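Local coordinates for ancylostoma secreted protein 2 (PDB 4NUI) that is of unknown function, a secreted CAP-family (SCP/TAPS) protein of a hookworm that binds divalent metal ions such as cobalt, zinc and copper in a groove, at residues M64-Y69 against K205-A210; G98-M103 against V146-Q151. One frame throughout, in Å; residues are numbered along the deposited sequence.

Contact 1: residues M64-Y69 against K205-A210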
loop_
_atom_site.group_PDB
_atom_site.type_symbol
_atom_site.label_atom_id
_atom_site.label_comp_id
_atom_site.label_asym_id
_atom_site.label_seq_id
_atom_site.Cartn_x
_atom_site.Cartn_y
_atom_site.Cartn_z
ATOM N N MET A 64 -1.190 14.275 0.373
ATOM C CA MET A 64 -1.346 12.832 0.283
ATOM C C MET A 64 -2.553 12.508 -0.599
ATOM O O MET A 64 -3.666 12.933 -0.316
ATOM C CB MET A 64 -1.523 12.244 1.681
ATOM C CG MET A 64 -1.703 10.730 1.677
ATOM S SD MET A 64 -0.204 9.863 1.136
ATOM C CE MET A 64 0.888 10.214 2.519
ATOM N N LYS A 65 -2.348 11.739 -1.661
ATOM C CA LYS A 65 -3.435 11.504 -2.609
ATOM C C LYS A 65 -4.318 10.317 -2.216
ATOM O O LYS A 65 -3.836 9.328 -1.664
ATOM C CB LYS A 65 -2.878 11.353 -4.031
ATOM C CG LYS A 65 -2.256 12.651 -4.556
ATOM C CD LYS A 65 -1.705 12.507 -5.959
ATOM C CE LYS A 65 -1.282 13.863 -6.511
ATOM N NZ LYS A 65 -0.762 13.714 -7.902
ATOM N N THR A 66 -5.614 10.434 -2.490
ATOM C CA THR A 66 -6.556 9.329 -2.296
ATOM C C THR A 66 -6.311 8.230 -3.321
ATOM O O THR A 66 -6.112 8.518 -4.500
ATOM C CB THR A 66 -8.010 9.805 -2.476
ATOM O OG1 THR A 66 -8.252 10.945 -1.644
ATOM C CG2 THR A 66 -8.996 8.689 -2.116
ATOM N N MET A 67 -6.347 6.974 -2.880
ATOM C CA MET A 67 -6.269 5.839 -3.799
ATOM C C MET A 67 -7.641 5.410 -4.298
ATOM O O MET A 67 -8.643 5.543 -3.596
ATOM C CB MET A 67 -5.587 4.636 -3.143
ATOM C CG MET A 67 -4.117 4.854 -2.826
ATOM S SD MET A 67 -3.424 3.357 -2.114
ATOM C CE MET A 67 -1.682 3.580 -2.413
ATOM N N ALA A 68 -7.678 4.889 -5.517
ATOM C CA ALA A 68 -8.884 4.265 -6.033
ATOM C C ALA A 68 -8.554 2.821 -6.350
ATOM O O ALA A 68 -7.393 2.491 -6.595
ATOM C CB ALA A 68 -9.362 4.988 -7.279
ATOM N N TYR A 69 -9.567 1.954 -6.354
ATOM C CA TYR A 69 -9.341 0.557 -6.712
ATOM C C TYR A 69 -9.338 0.404 -8.234
ATOM O O TYR A 69 -10.131 1.041 -8.918
ATOM C CB TYR A 69 -10.394 -0.365 -6.082
ATOM C CG TYR A 69 -9.895 -1.785 -6.002
ATOM C CD1 TYR A 69 -9.125 -2.209 -4.923
ATOM C CD2 TYR A 69 -10.140 -2.685 -7.029
ATOM C CE1 TYR A 69 -8.626 -3.494 -4.868
ATOM C CE2 TYR A 69 -9.645 -3.972 -6.980
ATOM C CZ TYR A 69 -8.897 -4.375 -5.895
ATOM O OH TYR A 69 -8.404 -5.661 -5.867
ATOM N N LYS A 205 -8.971 15.108 7.445
ATOM C CA LYS A 205 -8.708 13.805 6.846
ATOM C C LYS A 205 -7.343 13.773 6.155
ATOM O O LYS A 205 -6.600 12.801 6.285
ATOM C CB LYS A 205 -9.815 13.414 5.864
ATOM C CG LYS A 205 -9.707 11.984 5.380
ATOM N N GLY A 206 -7.016 14.830 5.419
ATOM C CA GLY A 206 -5.696 14.952 4.819
ATOM C C GLY A 206 -5.473 14.229 3.500
ATOM O O GLY A 206 -4.326 14.074 3.064
ATOM N N LEU A 207 -6.552 13.798 2.856
ATOM C CA LEU A 207 -6.446 13.111 1.569
ATOM C C LEU A 207 -6.936 13.996 0.427
ATOM O O LEU A 207 -8.000 14.604 0.520
ATOM C CB LEU A 207 -7.232 11.803 1.585
ATOM C CG LEU A 207 -6.765 10.737 2.579
ATOM C CD1 LEU A 207 -7.669 9.509 2.487
ATOM C CD2 LEU A 207 -5.315 10.357 2.332
ATOM N N CYS A 208 -6.154 14.055 -0.646
ATOM C CA CYS A 208 -6.493 14.851 -1.828
ATOM C C CYS A 208 -7.159 14.010 -2.899
ATOM O O CYS A 208 -6.604 13.006 -3.332
ATOM C CB CYS A 208 -5.229 15.440 -2.446
ATOM S SG CYS A 208 -4.198 16.333 -1.319
ATOM N N SER A 209 -8.329 14.435 -3.363
ATOM C CA SER A 209 -8.943 13.767 -4.502
ATOM C C SER A 209 -8.650 14.553 -5.783
ATOM O O SER A 209 -8.241 15.717 -5.731
ATOM C CB SER A 209 -10.445 13.603 -4.296
ATOM O OG SER A 209 -11.084 14.864 -4.267
ATOM N N ALA A 210 -8.853 13.911 -6.929
ATOM C CA ALA A 210 -8.471 14.506 -8.208
ATOM C C ALA A 210 -9.231 15.801 -8.502
ATOM O O ALA A 210 -10.423 15.920 -8.210
ATOM C CB ALA A 210 -8.661 13.500 -9.336
ATOM O OXT ALA A 210 -8.665 16.762 -9.039
HETATM O O HOH W 1 -2.535 16.106 2.566
#

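Contact 2: residues G98-M103 against V146-Q151. With CO (cobalt (II) ion), chain B.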
loop_
_atom_site.group_PDB
_atom_site.type_symbol
_atom_site.label_atom_id
_atom_site.label_comp_id
_atom_site.label_asym_id
_atom_site.label_seq_id
_atom_site.Cartn_x
_atom_site.Cartn_y
_atom_site.Cartn_z
ATOM N N GLY A 98 4.228 -0.847 -8.713
ATOM C CA GLY A 98 4.909 -1.361 -7.536
ATOM C C GLY A 98 4.174 -2.575 -7.006
ATOM O O GLY A 98 3.143 -2.954 -7.552
ATOM N N GLU A 99 4.699 -3.186 -5.953
ATOM C CA GLU A 99 4.107 -4.417 -5.431
ATOM C C GLU A 99 4.448 -4.675 -3.966
ATOM O O GLU A 99 5.589 -4.474 -3.537
ATOM C CB GLU A 99 4.588 -5.594 -6.280
ATOM C CG GLU A 99 4.015 -6.958 -5.901
ATOM C CD GLU A 99 4.585 -8.048 -6.778
ATOM O OE1 GLU A 99 5.755 -8.438 -6.545
ATOM O OE2 GLU A 99 3.882 -8.499 -7.708
ATOM N N ASN A 100 3.445 -5.121 -3.208
ATOM C CA ASN A 100 3.646 -5.658 -1.874
ATOM C C ASN A 100 3.133 -7.086 -1.861
ATOM O O ASN A 100 2.112 -7.382 -2.491
ATOM C CB ASN A 100 2.885 -4.844 -0.826
ATOM C CG ASN A 100 3.525 -3.501 -0.548
ATOM O OD1 ASN A 100 4.683 -3.274 -0.878
ATOM N ND2 ASN A 100 2.772 -2.605 0.081
ATOM N N ILE A 101 3.829 -7.971 -1.152
ATOM C CA ILE A 101 3.362 -9.347 -1.003
ATOM C C ILE A 101 3.290 -9.755 0.470
ATOM O O ILE A 101 4.004 -9.214 1.316
ATOM C CB ILE A 101 4.243 -10.354 -1.787
ATOM C CG1 ILE A 101 5.663 -10.376 -1.229
ATOM C CG2 ILE A 101 4.257 -10.022 -3.270
ATOM C CD1 ILE A 101 6.566 -11.369 -1.951
ATOM N N PHE A 102 2.420 -10.715 0.769
ATOM C CA PHE A 102 2.190 -11.168 2.140
ATOM C C PHE A 102 1.696 -12.605 2.122
ATOM O O PHE A 102 1.006 -13.012 1.194
ATOM C CB PHE A 102 1.134 -10.266 2.807
ATOM C CG PHE A 102 0.544 -10.831 4.078
ATOM C CD1 PHE A 102 1.103 -10.529 5.317
ATOM C CD2 PHE A 102 -0.587 -11.629 4.035
ATOM C CE1 PHE A 102 0.554 -11.027 6.484
ATOM C CE2 PHE A 102 -1.139 -12.144 5.204
ATOM C CZ PHE A 102 -0.558 -11.840 6.433
ATOM N N MET A 103 2.031 -13.381 3.146
ATOM C CA MET A 103 1.475 -14.730 3.250
ATOM C C MET A 103 1.108 -15.073 4.679
ATOM O O MET A 103 1.658 -14.506 5.636
ATOM C CB MET A 103 2.442 -15.781 2.693
ATOM C CG MET A 103 3.811 -15.765 3.347
ATOM S SD MET A 103 4.902 -17.098 2.812
ATOM C CE MET A 103 4.024 -18.518 3.465
ATOM N N VAL A 146 11.750 -1.218 4.727
ATOM C CA VAL A 146 10.493 -0.538 5.026
ATOM C C VAL A 146 9.735 -0.245 3.740
ATOM O O VAL A 146 8.843 0.604 3.715
ATOM C CB VAL A 146 10.708 0.764 5.822
ATOM C CG1 VAL A 146 11.246 0.453 7.201
ATOM C CG2 VAL A 146 11.636 1.710 5.088
ATOM N N GLY A 147 10.081 -0.984 2.690
ATOM C CA GLY A 147 9.525 -0.775 1.364
ATOM C C GLY A 147 8.063 -1.119 1.169
ATOM O O GLY A 147 7.449 -0.657 0.204
ATOM N N HIS A 148 7.492 -1.932 2.053
ATOM C CA HIS A 148 6.064 -2.196 1.952
ATOM C C HIS A 148 5.295 -0.993 2.494
ATOM O O HIS A 148 4.340 -0.521 1.865
ATOM C CB HIS A 148 5.678 -3.490 2.675
ATOM C CG HIS A 148 6.443 -4.689 2.210
ATOM N ND1 HIS A 148 7.513 -5.204 2.912
ATOM C CD2 HIS A 148 6.298 -5.470 1.115
ATOM C CE1 HIS A 148 7.994 -6.254 2.269
ATOM N NE2 HIS A 148 7.271 -6.440 1.179
ATOM N N TYR A 149 5.741 -0.469 3.634
ATOM C CA TYR A 149 5.176 0.763 4.163
ATOM C C TYR A 149 5.311 1.925 3.183
ATOM O O TYR A 149 4.334 2.611 2.895
ATOM C CB TYR A 149 5.819 1.160 5.491
ATOM C CG TYR A 149 5.519 2.590 5.858
ATOM C CD1 TYR A 149 4.273 2.945 6.361
ATOM C CD2 TYR A 149 6.469 3.595 5.678
ATOM C CE1 TYR A 149 3.980 4.260 6.689
ATOM C CE2 TYR A 149 6.186 4.909 6.007
ATOM C CZ TYR A 149 4.937 5.233 6.509
ATOM O OH TYR A 149 4.635 6.529 6.834
ATOM N N THR A 150 6.515 2.158 2.678
ATOM C CA THR A 150 6.733 3.330 1.828
ATOM C C THR A 150 5.885 3.272 0.557
ATOM O O THR A 150 5.426 4.301 0.065
ATOM C CB THR A 150 8.237 3.579 1.494
ATOM O OG1 THR A 150 8.771 2.463 0.778
ATOM C CG2 THR A 150 9.048 3.804 2.767
ATOM N N GLN A 151 5.644 2.072 0.041
ATOM C CA GLN A 151 4.746 1.942 -1.100
ATOM C C GLN A 151 3.281 2.222 -0.718
ATOM O O GLN A 151 2.556 2.850 -1.494
ATOM C CB GLN A 151 4.902 0.574 -1.782
ATOM C CG GLN A 151 3.911 0.334 -2.917
ATOM C CD GLN A 151 4.072 1.318 -4.072
ATOM O OE1 GLN A 151 3.458 2.389 -4.091
ATOM N NE2 GLN A 151 4.881 0.952 -5.040
HETATM CO CO CO B . 9.162 -6.551 -0.569
HETATM O O HOH W 2 6.906 -2.275 -2.098
HETATM O O HOH W 3 9.026 -8.502 0.565
HETATM O O HOH W 4 11.408 -6.579 -1.261
HETATM O O HOH W 5 9.246 -4.320 -1.595
#

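Contact 1: residues M64-Y69 against K205-A210
Gly206 meets Met64 through its carbonyl. Its O lies 3.6 Å from Met64 CB and accepts from a water, which in turn accepts from Met64 N, so one water bridges the two backbones. Leu207 CD2 lies 3.7 Å from Met64 CG, and the two side chains run side by side in the same direction. The Met64 chain starts out opposite the backbone N (chi1 180°), then bends twice and leads away. Nearer the backbone, Leu207 CB touches Thr66 OG1 at 3.5 Å.

Residues 207-208 form a short, weakly bonded edge strand of the mixed sheet in this CAP-domain protein, parallel to strand 64-69, with Lys65 and Cys208 as the paired residues. Cys208 makes the bonds on both sides of Lys65. Cys208 N gives a straight bond to Met64 O at 2.7 Å, in the carbonyl plane. Thr66 N gives another to Cys208 O at 2.9 Å, tilted from that carbonyl plane. Cys208 SG lies 3.6 Å from Met64 O and is joined to Cys198 by a disulfide. Lys65 leaves on the same face of the sheet as Cys208, extended, and its NZ forms a salt bridge with Glu156. Ser209 merely borders Thr66.

Contact 2: residues G98-M103 against V146-Q151
Asn100 OD1 and Gly147 O share a water, which lies 2.7 Å from Asn100 OD1 and 2.9 Å from Gly147 O and is placed to donate to both. This water has more acceptors nearby than protons, so the bridge between strand side chain and helix backbone may be shared with other groups. Asn100 OD1 also sits near the plane of the His148 ring, at its edge, 3.4 Å from His148 CD2. The other end of the amide turns to the helix backbone. Asn100 ND2 donates to His148 O at 3.2 Å, a bent bond of 144° with the donor tilted from the carbonyl plane. ND2 has a further hydrogen bond outside the two segments. These contacts probably help to fix the rotation of the amide. With CG opposite the carbonyl carbon (chi1 -74°), the amide is carried to the helix, where it and His148 slide past each other in opposite directions. The amide and ring planes are 63° apart.

Consistent with the equatorial groove of the CAP fold, strand 98-104, at one margin of the sheet, here passes the short helix 147-152. The segment axes come within 8.4 Å. His148 NE2 binds the cobalt ion at 2.6 Å. Three waters and His88 are its other ligands. His148 ND1 donates to Glu125, which would probably make NE2 a better electron donor to the metal and holds the ring in its orientation.

Glu99 points away from the helix. It takes part in the site from the second shell, since its OE1 bonds to His88 ND1, while OE2 is gripped by Ser89, Gln176 and Asn80. At the start of the strand, Gly98 CA packs against the end of the Gln151 side chain. Its lack of a side chain leaves the room that Gln151 occupies.

From the N terminus, the chain first passes through helix 28-46 and reaches strand 64-69, the first half of contact 1. It goes on to strand 98-104, where contact 2 opens. That contact closes at helix 147-152, after 42 intervening residues that are largely helix and loop. The chain then adds the two strands 159-166 and 171-178, and contact 1 closes only at the C terminus, so contact 2 is nested inside its loop. Both reach the same sheet, at its two outer strands: contact 1 adds the tail 207-208 to one margin, and contact 2 sets the metal-binding helix against the other. Their centres are about 19 Å apart.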